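Local coordinates for arginine kinase (Cydia pomonella granulosis virus, PDB 6VVG), which probably acts as a serine/threonine protein kinase that binds ATP, and can hold AMP in its nucleotide pocket, at residues V63-I74 against R155-S164; V94-V103 against L144-K153. All blocks are in the same frame, centred on the assembly; numbering follows the deposited sequence. Where two conformers were deposited one is given.

Interaction 1. Residues V63-I74 against R155-S164; sequences VHILMRNNPNFI and RLFVCDYGLS. With AMP (adenosine monophosphate), chain C.
The backbones of Asn72 and Phe157 run close, with their CA atoms 4.5 Å apart, and next to them Val158 N donates to Asn72 O at 2.8 Å. The Asn72 amide adds a second bond. Asn72 ND2 reaches Leu156 O at 2.9 Å, in the carbonyl plane and nearly in its own amide plane.

Tyr161 is the main side chain. Val63 CG1 sits over one face of the Tyr161 ring, 3.4 Å from the ring centroid, in a tight CH-pi contact. CG1 gets there by standing anti to the backbone N (chi1 174°). The CD2-CE2 edge of Tyr161 meets the face of His64 edge-to-face, with planes at 59°. His64 is held from both ends: ND1 donates to Ile74 O, and NE2 shares a water with Tyr161 N. Phe73 CD2 packs obliquely against the tyrosine, 3.6 Å from Tyr161 CZ.

The buried Tyr161 hydroxyl has two partners. Tyr161 OH donates to Val158 O at 2.6 Å and accepts from Ile74 N at 3.0 Å, which fixes the ring's position. Asp160, Tyr161 and Gly162 correspond to the kinase DFG motif, and the helix of Val63 and His64 to helix αC. The packing is consistent with a DFG-in state, and His64 and Tyr161 probably occupy regulatory-spine positions. The hydroxyl thus ties the tyrosine of this DYG sequence to backbone on both sides of the contact.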
loop_
_atom_site.group_PDB
_atom_site.type_symbol
_atom_site.label_atom_id
_atom_site.label_comp_id
_atom_site.label_asym_id
_atom_site.label_seq_id
_atom_site.Cartn_x
_atom_site.Cartn_y
_atom_site.Cartn_z
ATOM N N VAL A 63 -2.753 2.243 -5.943
ATOM C CA VAL A 63 -2.682 1.788 -7.328
ATOM C C VAL A 63 -3.019 2.933 -8.276
ATOM O O VAL A 63 -2.326 3.159 -9.274
ATOM C CB VAL A 63 -3.605 0.577 -7.551
ATOM C CG1 VAL A 63 -3.641 0.216 -9.030
ATOM C CG2 VAL A 63 -3.130 -0.605 -6.716
ATOM N N HIS A 64 -4.088 3.674 -7.976
ATOM C CA HIS A 64 -4.423 4.837 -8.794
ATOM C C HIS A 64 -3.243 5.795 -8.875
ATOM O O HIS A 64 -2.832 6.208 -9.966
ATOM C CB HIS A 64 -5.642 5.564 -8.224
ATOM C CG HIS A 64 -6.930 4.819 -8.374
ATOM N ND1 HIS A 64 -7.669 4.834 -9.537
ATOM C CD2 HIS A 64 -7.622 4.053 -7.499
ATOM C CE1 HIS A 64 -8.754 4.099 -9.375
ATOM N NE2 HIS A 64 -8.749 3.614 -8.148
ATOM N N ILE A 65 -2.687 6.161 -7.717
ATOM C CA ILE A 65 -1.613 7.149 -7.678
ATOM C C ILE A 65 -0.367 6.608 -8.364
ATOM O O ILE A 65 0.215 7.260 -9.240
ATOM C CB ILE A 65 -1.310 7.553 -6.224
ATOM C CG1 ILE A 65 -2.539 8.175 -5.562
ATOM C CG2 ILE A 65 -0.118 8.505 -6.180
ATOM C CD1 ILE A 65 -3.149 9.319 -6.328
ATOM N N LEU A 66 0.073 5.413 -7.963
ATOM C CA LEU A 66 1.305 4.862 -8.514
ATOM C C LEU A 66 1.238 4.767 -10.032
ATOM O O LEU A 66 2.241 4.990 -10.719
ATOM C CB LEU A 66 1.577 3.488 -7.906
ATOM C CG LEU A 66 2.045 3.464 -6.452
ATOM C CD1 LEU A 66 2.113 2.026 -5.939
ATOM C CD2 LEU A 66 3.390 4.152 -6.312
ATOM N N MET A 67 0.065 4.443 -10.576
ATOM C CA MET A 67 -0.105 4.246 -12.010
ATOM C C MET A 67 -0.716 5.461 -12.698
ATOM O O MET A 67 -1.263 5.336 -13.799
ATOM C CB MET A 67 -0.965 3.008 -12.263
ATOM C CG MET A 67 -0.539 1.777 -11.474
ATOM S SD MET A 67 1.232 1.451 -11.579
ATOM C CE MET A 67 1.423 1.201 -13.343
ATOM N N ARG A 68 -0.609 6.639 -12.080
ATOM C CA ARG A 68 -1.241 7.834 -12.632
ATOM C C ARG A 68 -0.829 8.081 -14.078
ATOM O O ARG A 68 -1.653 8.482 -14.906
ATOM C CB ARG A 68 -0.893 9.051 -11.775
ATOM N N ASN A 69 0.439 7.846 -14.405
ATOM C CA ASN A 69 0.975 8.180 -15.717
ATOM C C ASN A 69 1.000 6.994 -16.673
ATOM O O ASN A 69 1.608 7.088 -17.744
ATOM C CB ASN A 69 2.381 8.760 -15.565
ATOM C CG ASN A 69 2.383 10.111 -14.873
ATOM O OD1 ASN A 69 1.555 10.973 -15.168
ATOM N ND2 ASN A 69 3.314 10.300 -13.945
ATOM N N ASN A 70 0.353 5.885 -16.319
ATOM C CA ASN A 70 0.255 4.736 -17.207
ATOM C C ASN A 70 -1.055 4.822 -17.971
ATOM O O ASN A 70 -2.119 4.900 -17.336
ATOM C CB ASN A 70 0.319 3.435 -16.417
ATOM C CG ASN A 70 0.381 2.213 -17.309
ATOM O OD1 ASN A 70 -0.577 1.900 -18.014
ATOM N ND2 ASN A 70 1.511 1.520 -17.290
ATOM N N PRO A 71 -1.040 4.810 -19.306
ATOM C CA PRO A 71 -2.298 5.008 -20.052
ATOM C C PRO A 71 -3.305 3.877 -19.890
ATOM O O PRO A 71 -4.463 4.050 -20.292
ATOM C CB PRO A 71 -1.841 5.133 -21.512
ATOM C CG PRO A 71 -0.467 4.533 -21.563
ATOM C CD PRO A 71 0.136 4.691 -20.195
ATOM N N ASN A 72 -2.917 2.737 -19.323
ATOM C CA ASN A 72 -3.811 1.592 -19.208
ATOM C C ASN A 72 -4.413 1.443 -17.813
ATOM O O ASN A 72 -5.090 0.445 -17.544
ATOM C CB ASN A 72 -3.067 0.317 -19.605
ATOM C CG ASN A 72 -2.493 0.397 -21.007
ATOM O OD1 ASN A 72 -1.276 0.436 -21.193
ATOM N ND2 ASN A 72 -3.372 0.436 -22.002
ATOM N N PHE A 73 -4.185 2.409 -16.929
ATOM C CA PHE A 73 -4.844 2.492 -15.634
ATOM C C PHE A 73 -5.709 3.747 -15.607
ATOM O O PHE A 73 -5.693 4.557 -16.539
ATOM C CB PHE A 73 -3.815 2.483 -14.499
ATOM C CG PHE A 73 -3.140 1.149 -14.318
ATOM C CD1 PHE A 73 -1.995 0.834 -15.031
ATOM C CD2 PHE A 73 -3.661 0.203 -13.449
ATOM C CE1 PHE A 73 -1.374 -0.391 -14.872
ATOM C CE2 PHE A 73 -3.043 -1.028 -13.285
ATOM C CZ PHE A 73 -1.900 -1.325 -14.002
ATOM N N ILE A 74 -6.489 3.897 -14.539
ATOM C CA ILE A 74 -7.544 4.904 -14.464
ATOM C C ILE A 74 -7.123 5.991 -13.486
ATOM O O ILE A 74 -6.780 5.703 -12.332
ATOM C CB ILE A 74 -8.886 4.268 -14.059
ATOM C CG1 ILE A 74 -9.220 3.134 -15.039
ATOM C CG2 ILE A 74 -9.980 5.307 -14.029
ATOM C CD1 ILE A 74 -10.633 2.613 -14.967
ATOM N N ARG A 155 -8.687 0.647 -26.523
ATOM C CA ARG A 155 -7.756 0.915 -25.438
ATOM C C ARG A 155 -8.152 0.067 -24.241
ATOM O O ARG A 155 -9.315 0.079 -23.825
ATOM C CB ARG A 155 -7.759 2.398 -25.066
ATOM C CG ARG A 155 -6.475 2.874 -24.408
ATOM C CD ARG A 155 -6.309 4.399 -24.454
ATOM N NE ARG A 155 -5.536 4.872 -23.308
ATOM C CZ ARG A 155 -5.800 5.983 -22.632
ATOM N NH1 ARG A 155 -6.817 6.756 -22.994
ATOM N NH2 ARG A 155 -5.043 6.322 -21.596
ATOM N N LEU A 156 -7.183 -0.661 -23.695
ATOM C CA LEU A 156 -7.412 -1.512 -22.538
ATOM C C LEU A 156 -7.159 -0.722 -21.262
ATOM O O LEU A 156 -6.096 -0.114 -21.101
ATOM C CB LEU A 156 -6.503 -2.740 -22.587
ATOM C CG LEU A 156 -6.673 -3.773 -21.472
ATOM C CD1 LEU A 156 -7.958 -4.563 -21.678
ATOM C CD2 LEU A 156 -5.472 -4.705 -21.416
ATOM N N PHE A 157 -8.137 -0.732 -20.361
ATOM C CA PHE A 157 -8.001 -0.125 -19.043
ATOM C C PHE A 157 -8.185 -1.198 -17.981
ATOM O O PHE A 157 -9.237 -1.843 -17.928
ATOM C CB PHE A 157 -9.021 0.999 -18.828
ATOM C CG PHE A 157 -8.989 2.062 -19.882
ATOM C CD1 PHE A 157 -9.722 1.919 -21.044
ATOM C CD2 PHE A 157 -8.230 3.209 -19.710
ATOM C CE1 PHE A 157 -9.697 2.895 -22.021
ATOM C CE2 PHE A 157 -8.200 4.191 -20.686
ATOM C CZ PHE A 157 -8.933 4.031 -21.842
ATOM N N VAL A 158 -7.167 -1.381 -17.140
ATOM C CA VAL A 158 -7.295 -2.180 -15.925
ATOM C C VAL A 158 -8.020 -1.345 -14.879
ATOM O O VAL A 158 -7.690 -0.171 -14.675
ATOM C CB VAL A 158 -5.913 -2.620 -15.418
ATOM C CG1 VAL A 158 -6.052 -3.619 -14.279
ATOM C CG2 VAL A 158 -5.088 -3.201 -16.560
ATOM N N CYS A 159 -9.002 -1.943 -14.207
ATOM C CA CYS A 159 -9.803 -1.208 -13.238
ATOM C C CYS A 159 -10.076 -2.060 -12.004
ATOM O O CYS A 159 -9.732 -3.243 -11.941
ATOM C CB CYS A 159 -11.126 -0.731 -13.857
ATOM S SG CYS A 159 -12.422 -1.997 -13.970
ATOM N N ASP A 160 -10.705 -1.421 -11.015
ATOM C CA ASP A 160 -11.085 -2.033 -9.738
ATOM C C ASP A 160 -9.868 -2.582 -8.984
ATOM O O ASP A 160 -9.621 -3.788 -8.920
ATOM C CB ASP A 160 -12.140 -3.131 -9.910
ATOM C CG ASP A 160 -12.838 -3.462 -8.592
ATOM O OD1 ASP A 160 -12.330 -3.030 -7.533
ATOM O OD2 ASP A 160 -13.885 -4.139 -8.605
ATOM N N TYR A 161 -9.083 -1.655 -8.450
ATOM C CA TYR A 161 -7.947 -1.990 -7.600
ATOM C C TYR A 161 -8.346 -2.267 -6.147
ATOM O O TYR A 161 -7.487 -2.226 -5.258
ATOM C CB TYR A 161 -6.916 -0.862 -7.678
ATOM C CG TYR A 161 -6.841 -0.236 -9.064
ATOM C CD1 TYR A 161 -6.838 -1.028 -10.207
ATOM C CD2 TYR A 161 -6.787 1.143 -9.228
ATOM C CE1 TYR A 161 -6.782 -0.468 -11.469
ATOM C CE2 TYR A 161 -6.722 1.712 -10.484
ATOM C CZ TYR A 161 -6.722 0.900 -11.602
ATOM O OH TYR A 161 -6.665 1.457 -12.857
ATOM N N GLY A 162 -9.615 -2.598 -5.896
ATOM C CA GLY A 162 -10.098 -2.770 -4.536
ATOM C C GLY A 162 -9.624 -4.033 -3.844
ATOM O O GLY A 162 -9.720 -4.124 -2.615
ATOM N N LEU A 163 -9.124 -5.012 -4.596
ATOM C CA LEU A 163 -8.580 -6.233 -4.015
ATOM C C LEU A 163 -7.063 -6.305 -4.138
ATOM O O LEU A 163 -6.481 -7.373 -3.912
ATOM C CB LEU A 163 -9.216 -7.460 -4.668
ATOM C CG LEU A 163 -10.688 -7.712 -4.343
ATOM C CD1 LEU A 163 -11.147 -9.042 -4.930
ATOM C CD2 LEU A 163 -10.944 -7.686 -2.845
ATOM N N SER A 164 -6.412 -5.194 -4.482
ATOM C CA SER A 164 -4.965 -5.174 -4.654
ATOM C C SER A 164 -4.257 -5.476 -3.337
ATOM O O SER A 164 -4.746 -5.144 -2.251
ATOM C CB SER A 164 -4.515 -3.811 -5.182
ATOM O OG SER A 164 -4.963 -3.600 -6.511
HETATM P P AMP C . -15.840 -1.530 -10.774
HETATM O O1P AMP C . -16.076 -3.000 -10.508
HETATM O O2P AMP C . -14.975 -1.415 -12.006
HETATM O O3P AMP C . -15.335 -0.901 -9.498
HETATM O "O5'" AMP C . -17.225 -0.819 -11.114
HETATM C "C5'" AMP C . -18.339 -1.571 -11.569
HETATM C "C4'" AMP C . -18.566 -1.399 -13.052
HETATM O "O4'" AMP C . -18.681 0.013 -13.380
HETATM C "C3'" AMP C . -17.454 -1.890 -13.967
HETATM O "O3'" AMP C . -17.467 -3.296 -14.153
HETATM C "C2'" AMP C . -17.723 -1.101 -15.239
HETATM O "O2'" AMP C . -18.837 -1.635 -15.938
HETATM C "C1'" AMP C . -18.114 0.256 -14.653
HETATM N N9 AMP C . -16.930 1.116 -14.475
HETATM C C8 AMP C . -16.116 1.052 -13.418
HETATM N N7 AMP C . -15.148 1.953 -13.586
HETATM C C5 AMP C . -15.364 2.574 -14.755
HETATM C C6 AMP C . -14.670 3.573 -15.396
HETATM N N6 AMP C . -13.473 4.313 -15.051
HETATM N N1 AMP C . -15.089 4.028 -16.567
HETATM C C2 AMP C . -16.205 3.504 -17.129
HETATM N N3 AMP C . -16.890 2.519 -16.501
HETATM C C4 AMP C . -16.462 2.057 -15.310
HETATM O O HOH W 1 -10.154 1.205 -8.103
#

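Interaction 2. Residues V94-V103 against L144-K153; sequences VSDGDLFDFV and LENLLYDRKK. With AMP (adenosine monophosphate), chain C.
Ser95 OG stands anti to the backbone N (chi1 179°), and Asp150 CG lies between its own backbone N and carbonyl carbon (chi1 64°). These torsions bring the hydroxyl to the carboxylate. Ser95 OG donates to the anti lone pair of Asp150 OD2 at 2.8 Å. Lys153 NZ makes a salt bridge to the same oxygen from above the carboxylate plane. Asp150 OD1 takes the backbone N-H groups of Lys152 and Lys153, so both carboxylate oxygens have two donors.

A single beta bridge joins Asp98 and Leu148. Around it Tyr149 N donates to Gly97 O at 2.9 Å, and Leu99 N donates to Leu147 O at 3.0 Å. Leu99 then splits its branches. Leu99 CD1 rests on Leu147 CB at 3.6 Å, while Leu99 CD2 lies 3.7 Å from Tyr149 CB. The Tyr149 edge turns to the Phe102 face in an offset edge-to-face pair, with planes at 75°. Leu144 packs on Leu99, Phe100 and Val103, meeting Val103 tip to tip.

Asp98 OD1 accepts from Asp101 N in an Asx motif. Its OD2 and Glu145 O both receive a water, which also bonds weakly to the ribose O2' of AMP.

Val94 belongs to the hinge of the kinase fold. Val94 N donates to N1 of the AMP adenine at 3.2 Å, and Val94 CG2 touches Leu148 CD1 at 3.6 Å beneath the base. The contact thus joins the hinge to the C-lobe strand 147-148. The lysine ammonium, the Ser95 hydroxyl and two backbone N-H groups probably stabilise the negative charge of Asp150.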
loop_
_atom_site.group_PDB
_atom_site.type_symbol
_atom_site.label_atom_id
_atom_site.label_comp_id
_atom_site.label_asym_id
_atom_site.label_seq_id
_atom_site.Cartn_x
_atom_site.Cartn_y
_atom_site.Cartn_z
ATOM N N VAL A 94 -13.686 5.944 -18.734
ATOM C CA VAL A 94 -12.802 5.614 -19.840
ATOM C C VAL A 94 -13.497 4.810 -20.934
ATOM O O VAL A 94 -13.132 4.951 -22.108
ATOM C CB VAL A 94 -11.544 4.871 -19.342
ATOM C CG1 VAL A 94 -10.713 5.771 -18.430
ATOM C CG2 VAL A 94 -11.934 3.585 -18.630
ATOM N N SER A 95 -14.470 3.969 -20.595
ATOM C CA SER A 95 -15.101 3.136 -21.610
ATOM C C SER A 95 -16.384 2.536 -21.060
ATOM O O SER A 95 -16.534 2.353 -19.848
ATOM C CB SER A 95 -14.158 2.019 -22.076
ATOM O OG SER A 95 -14.771 1.191 -23.051
ATOM N N ASP A 96 -17.300 2.224 -21.976
ATOM C CA ASP A 96 -18.560 1.580 -21.637
ATOM C C ASP A 96 -18.480 0.059 -21.667
ATOM O O ASP A 96 -19.387 -0.602 -21.149
ATOM C CB ASP A 96 -19.661 2.033 -22.605
ATOM C CG ASP A 96 -19.398 1.592 -24.038
ATOM O OD1 ASP A 96 -18.317 1.920 -24.565
ATOM O OD2 ASP A 96 -20.264 0.918 -24.638
ATOM N N GLY A 97 -17.431 -0.514 -22.264
ATOM C CA GLY A 97 -17.351 -1.940 -22.487
ATOM C C GLY A 97 -16.212 -2.594 -21.718
ATOM O O GLY A 97 -15.374 -1.926 -21.101
ATOM N N ASP A 98 -16.198 -3.924 -21.763
ATOM C CA ASP A 98 -15.136 -4.715 -21.159
ATOM C C ASP A 98 -14.992 -6.003 -21.956
ATOM O O ASP A 98 -15.776 -6.286 -22.865
ATOM C CB ASP A 98 -15.417 -5.001 -19.680
ATOM C CG ASP A 98 -16.748 -5.690 -19.458
ATOM O OD1 ASP A 98 -16.997 -6.742 -20.083
ATOM O OD2 ASP A 98 -17.547 -5.182 -18.645
ATOM N N LEU A 99 -13.977 -6.792 -21.599
ATOM C CA LEU A 99 -13.679 -7.988 -22.378
ATOM C C LEU A 99 -14.786 -9.026 -22.259
ATOM O O LEU A 99 -14.960 -9.846 -23.167
ATOM C CB LEU A 99 -12.338 -8.576 -21.940
ATOM C CG LEU A 99 -11.142 -7.643 -22.146
ATOM C CD1 LEU A 99 -9.827 -8.332 -21.797
ATOM C CD2 LEU A 99 -11.086 -7.107 -23.579
ATOM N N PHE A 100 -15.554 -9.005 -21.166
ATOM C CA PHE A 100 -16.660 -9.949 -21.053
ATOM C C PHE A 100 -17.723 -9.686 -22.108
ATOM O O PHE A 100 -18.375 -10.625 -22.583
ATOM C CB PHE A 100 -17.294 -9.883 -19.668
ATOM C CG PHE A 100 -18.456 -10.824 -19.492
ATOM C CD1 PHE A 100 -18.242 -12.182 -19.313
ATOM C CD2 PHE A 100 -19.761 -10.355 -19.509
ATOM C CE1 PHE A 100 -19.302 -13.054 -19.147
ATOM C CE2 PHE A 100 -20.827 -11.224 -19.342
ATOM C CZ PHE A 100 -20.595 -12.575 -19.163
ATOM N N ASP A 101 -17.924 -8.418 -22.478
ATOM C CA ASP A 101 -18.903 -8.098 -23.511
ATOM C C ASP A 101 -18.580 -8.807 -24.820
ATOM O O ASP A 101 -19.484 -9.089 -25.616
ATOM C CB ASP A 101 -18.961 -6.585 -23.739
ATOM C CG ASP A 101 -19.582 -5.837 -22.573
ATOM O OD1 ASP A 101 -20.430 -6.422 -21.867
ATOM O OD2 ASP A 101 -19.219 -4.658 -22.366
ATOM N N PHE A 102 -17.306 -9.105 -25.060
ATOM C CA PHE A 102 -16.878 -9.697 -26.320
ATOM C C PHE A 102 -16.932 -11.213 -26.324
ATOM O O PHE A 102 -16.690 -11.826 -27.369
ATOM C CB PHE A 102 -15.456 -9.237 -26.656
ATOM C CG PHE A 102 -15.370 -7.794 -27.054
ATOM C CD1 PHE A 102 -15.320 -6.800 -26.093
ATOM C CD2 PHE A 102 -15.348 -7.432 -28.388
ATOM C CE1 PHE A 102 -15.247 -5.468 -26.456
ATOM C CE2 PHE A 102 -15.275 -6.103 -28.758
ATOM C CZ PHE A 102 -15.225 -5.120 -27.791
ATOM N N VAL A 103 -17.261 -11.848 -25.194
ATOM C CA VAL A 103 -17.369 -13.286 -25.125
ATOM C C VAL A 103 -18.713 -13.765 -24.598
ATOM O O VAL A 103 -19.004 -14.963 -24.669
ATOM C CB VAL A 103 -16.231 -13.905 -24.274
ATOM C CG1 VAL A 103 -14.877 -13.379 -24.730
ATOM C CG2 VAL A 103 -16.456 -13.617 -22.794
ATOM N N LEU A 144 -12.192 -10.639 -16.808
ATOM C CA LEU A 144 -12.800 -9.962 -17.947
ATOM C C LEU A 144 -13.526 -8.690 -17.523
ATOM O O LEU A 144 -13.396 -7.642 -18.161
ATOM C CB LEU A 144 -13.769 -10.909 -18.654
ATOM C CG LEU A 144 -13.218 -12.257 -19.117
ATOM C CD1 LEU A 144 -14.327 -13.196 -19.551
ATOM C CD2 LEU A 144 -12.235 -12.018 -20.252
ATOM N N GLU A 145 -14.300 -8.771 -16.442
ATOM C CA GLU A 145 -15.134 -7.650 -16.030
ATOM C C GLU A 145 -14.321 -6.461 -15.530
ATOM O O GLU A 145 -14.859 -5.352 -15.443
ATOM C CB GLU A 145 -16.106 -8.121 -14.946
ATOM C CG GLU A 145 -17.065 -9.225 -15.396
ATOM C CD GLU A 145 -16.451 -10.619 -15.335
ATOM O OE1 GLU A 145 -15.229 -10.728 -15.109
ATOM O OE2 GLU A 145 -17.192 -11.606 -15.524
ATOM N N ASN A 146 -13.042 -6.657 -15.209
ATOM C CA ASN A 146 -12.185 -5.576 -14.742
ATOM C C ASN A 146 -11.202 -5.107 -15.811
ATOM O O ASN A 146 -10.229 -4.417 -15.490
ATOM C CB ASN A 146 -11.432 -6.007 -13.484
ATOM C CG ASN A 146 -12.331 -6.093 -12.271
ATOM O OD1 ASN A 146 -13.396 -5.481 -12.235
ATOM N ND2 ASN A 146 -11.908 -6.855 -11.269
ATOM N N LEU A 147 -11.434 -5.467 -17.069
ATOM C CA LEU A 147 -10.591 -5.064 -18.193
ATOM C C LEU A 147 -11.506 -4.344 -19.181
ATOM O O LEU A 147 -12.145 -4.970 -20.031
ATOM C CB LEU A 147 -9.892 -6.268 -18.814
ATOM C CG LEU A 147 -9.051 -7.045 -17.798
ATOM C CD1 LEU A 147 -8.473 -8.318 -18.389
ATOM C CD2 LEU A 147 -7.928 -6.163 -17.238
ATOM N N LEU A 148 -11.585 -3.023 -19.045
ATOM C CA LEU A 148 -12.456 -2.216 -19.888
ATOM C C LEU A 148 -11.849 -2.071 -21.279
ATOM O O LEU A 148 -10.633 -1.927 -21.427
ATOM C CB LEU A 148 -12.681 -0.845 -19.255
ATOM C CG LEU A 148 -12.972 -0.831 -17.751
ATOM C CD1 LEU A 148 -13.368 0.567 -17.272
ATOM C CD2 LEU A 148 -14.054 -1.849 -17.389
ATOM N N TYR A 149 -12.709 -2.113 -22.297
ATOM C CA TYR A 149 -12.291 -2.153 -23.694
ATOM C C TYR A 149 -13.529 -1.958 -24.561
ATOM O O TYR A 149 -14.586 -2.522 -24.268
ATOM C CB TYR A 149 -11.600 -3.491 -24.018
ATOM C CG TYR A 149 -11.097 -3.644 -25.441
ATOM C CD1 TYR A 149 -11.951 -4.033 -26.462
ATOM C CD2 TYR A 149 -9.761 -3.421 -25.756
ATOM C CE1 TYR A 149 -11.496 -4.181 -27.760
ATOM C CE2 TYR A 149 -9.298 -3.566 -27.052
ATOM C CZ TYR A 149 -10.170 -3.948 -28.049
ATOM O OH TYR A 149 -9.715 -4.097 -29.341
ATOM N N ASP A 150 -13.397 -1.144 -25.607
ATOM C CA ASP A 150 -14.454 -0.954 -26.591
ATOM C C ASP A 150 -13.822 -0.962 -27.976
ATOM O O ASP A 150 -12.630 -0.696 -28.134
ATOM C CB ASP A 150 -15.229 0.349 -26.348
ATOM C CG ASP A 150 -14.370 1.578 -26.518
ATOM O OD1 ASP A 150 -14.145 1.984 -27.676
ATOM O OD2 ASP A 150 -13.927 2.144 -25.495
ATOM N N ARG A 151 -14.624 -1.285 -28.983
ATOM C CA ARG A 151 -14.081 -1.490 -30.316
ATOM C C ARG A 151 -13.857 -0.206 -31.083
ATOM O O ARG A 151 -13.445 -0.254 -32.247
ATOM C CB ARG A 151 -15.000 -2.388 -31.128
ATOM C CG ARG A 151 -16.487 -1.872 -31.340
ATOM C CD ARG A 151 -17.302 -3.114 -31.782
ATOM N NE ARG A 151 -18.569 -2.784 -32.420
ATOM C CZ ARG A 151 -19.234 -3.601 -33.226
ATOM N NH1 ARG A 151 -18.749 -4.805 -33.487
ATOM N NH2 ARG A 151 -20.391 -3.223 -33.755
ATOM N N LYS A 152 -14.072 0.941 -30.460
ATOM C CA LYS A 152 -13.723 2.212 -31.083
ATOM C C LYS A 152 -12.395 2.780 -30.589
ATOM O O LYS A 152 -11.495 3.035 -31.388
ATOM C CB LYS A 152 -14.832 3.210 -30.822
ATOM C CG LYS A 152 -15.043 4.245 -31.849
ATOM C CD LYS A 152 -13.901 5.218 -31.876
ATOM C CE LYS A 152 -14.329 6.601 -32.347
ATOM N NZ LYS A 152 -13.172 7.529 -32.112
ATOM N N LYS A 153 -12.230 2.930 -29.276
ATOM C CA LYS A 153 -10.920 3.289 -28.726
ATOM C C LYS A 153 -9.914 2.148 -28.880
ATOM O O LYS A 153 -8.737 2.375 -29.195
ATOM C CB LYS A 153 -11.078 3.660 -27.250
ATOM C CG LYS A 153 -11.734 5.015 -26.994
ATOM C CD LYS A 153 -12.407 5.044 -25.628
ATOM C CE LYS A 153 -13.738 5.781 -25.685
ATOM N NZ LYS A 153 -14.900 4.870 -25.456
HETATM P P AMP C . -15.840 -1.530 -10.774
HETATM O O1P AMP C . -16.076 -3.000 -10.508
HETATM O O2P AMP C . -14.975 -1.415 -12.006
HETATM O O3P AMP C . -15.335 -0.901 -9.498
HETATM O "O5'" AMP C . -17.225 -0.819 -11.114
HETATM C "C5'" AMP C . -18.339 -1.571 -11.569
HETATM C "C4'" AMP C . -18.566 -1.399 -13.052
HETATM O "O4'" AMP C . -18.681 0.013 -13.380
HETATM C "C3'" AMP C . -17.454 -1.890 -13.967
HETATM O "O3'" AMP C . -17.467 -3.296 -14.153
HETATM C "C2'" AMP C . -17.723 -1.101 -15.239
HETATM O "O2'" AMP C . -18.837 -1.635 -15.938
HETATM C "C1'" AMP C . -18.114 0.256 -14.653
HETATM N N9 AMP C . -16.930 1.116 -14.475
HETATM C C8 AMP C . -16.116 1.052 -13.418
HETATM N N7 AMP C . -15.148 1.953 -13.586
HETATM C C5 AMP C . -15.364 2.574 -14.755
HETATM C C6 AMP C . -14.670 3.573 -15.396
HETATM N N6 AMP C . -13.473 4.313 -15.051
HETATM N N1 AMP C . -15.089 4.028 -16.567
HETATM C C2 AMP C . -16.205 3.504 -17.129
HETATM N N3 AMP C . -16.890 2.519 -16.501
HETATM C C4 AMP C . -16.462 2.057 -15.310
HETATM O O HOH W 2 -17.338 -4.550 -16.052
#

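Overall arrangement
From the N terminus, the chain passes through helix 59-66 and the turns of 63-74, then strands 76-82 and 87-92, to 94-103, which runs from the hinge into the C-lobe. Helix 115-133 follows before 144-153 returns to pack on 94-103. Interaction 2 closes this inner loop. Residues 155-164 come next and pack on 63-74, so interaction 1 closes a larger loop that encloses the first. The two meet through the short strand pair 147-148 and 157-158, where Phe157 O is probably bonded to Leu148 N. Phe157 also packs on Val94. Together they tie helix 59-66, the hinge and the C-lobe around AMP, which both contacts touch.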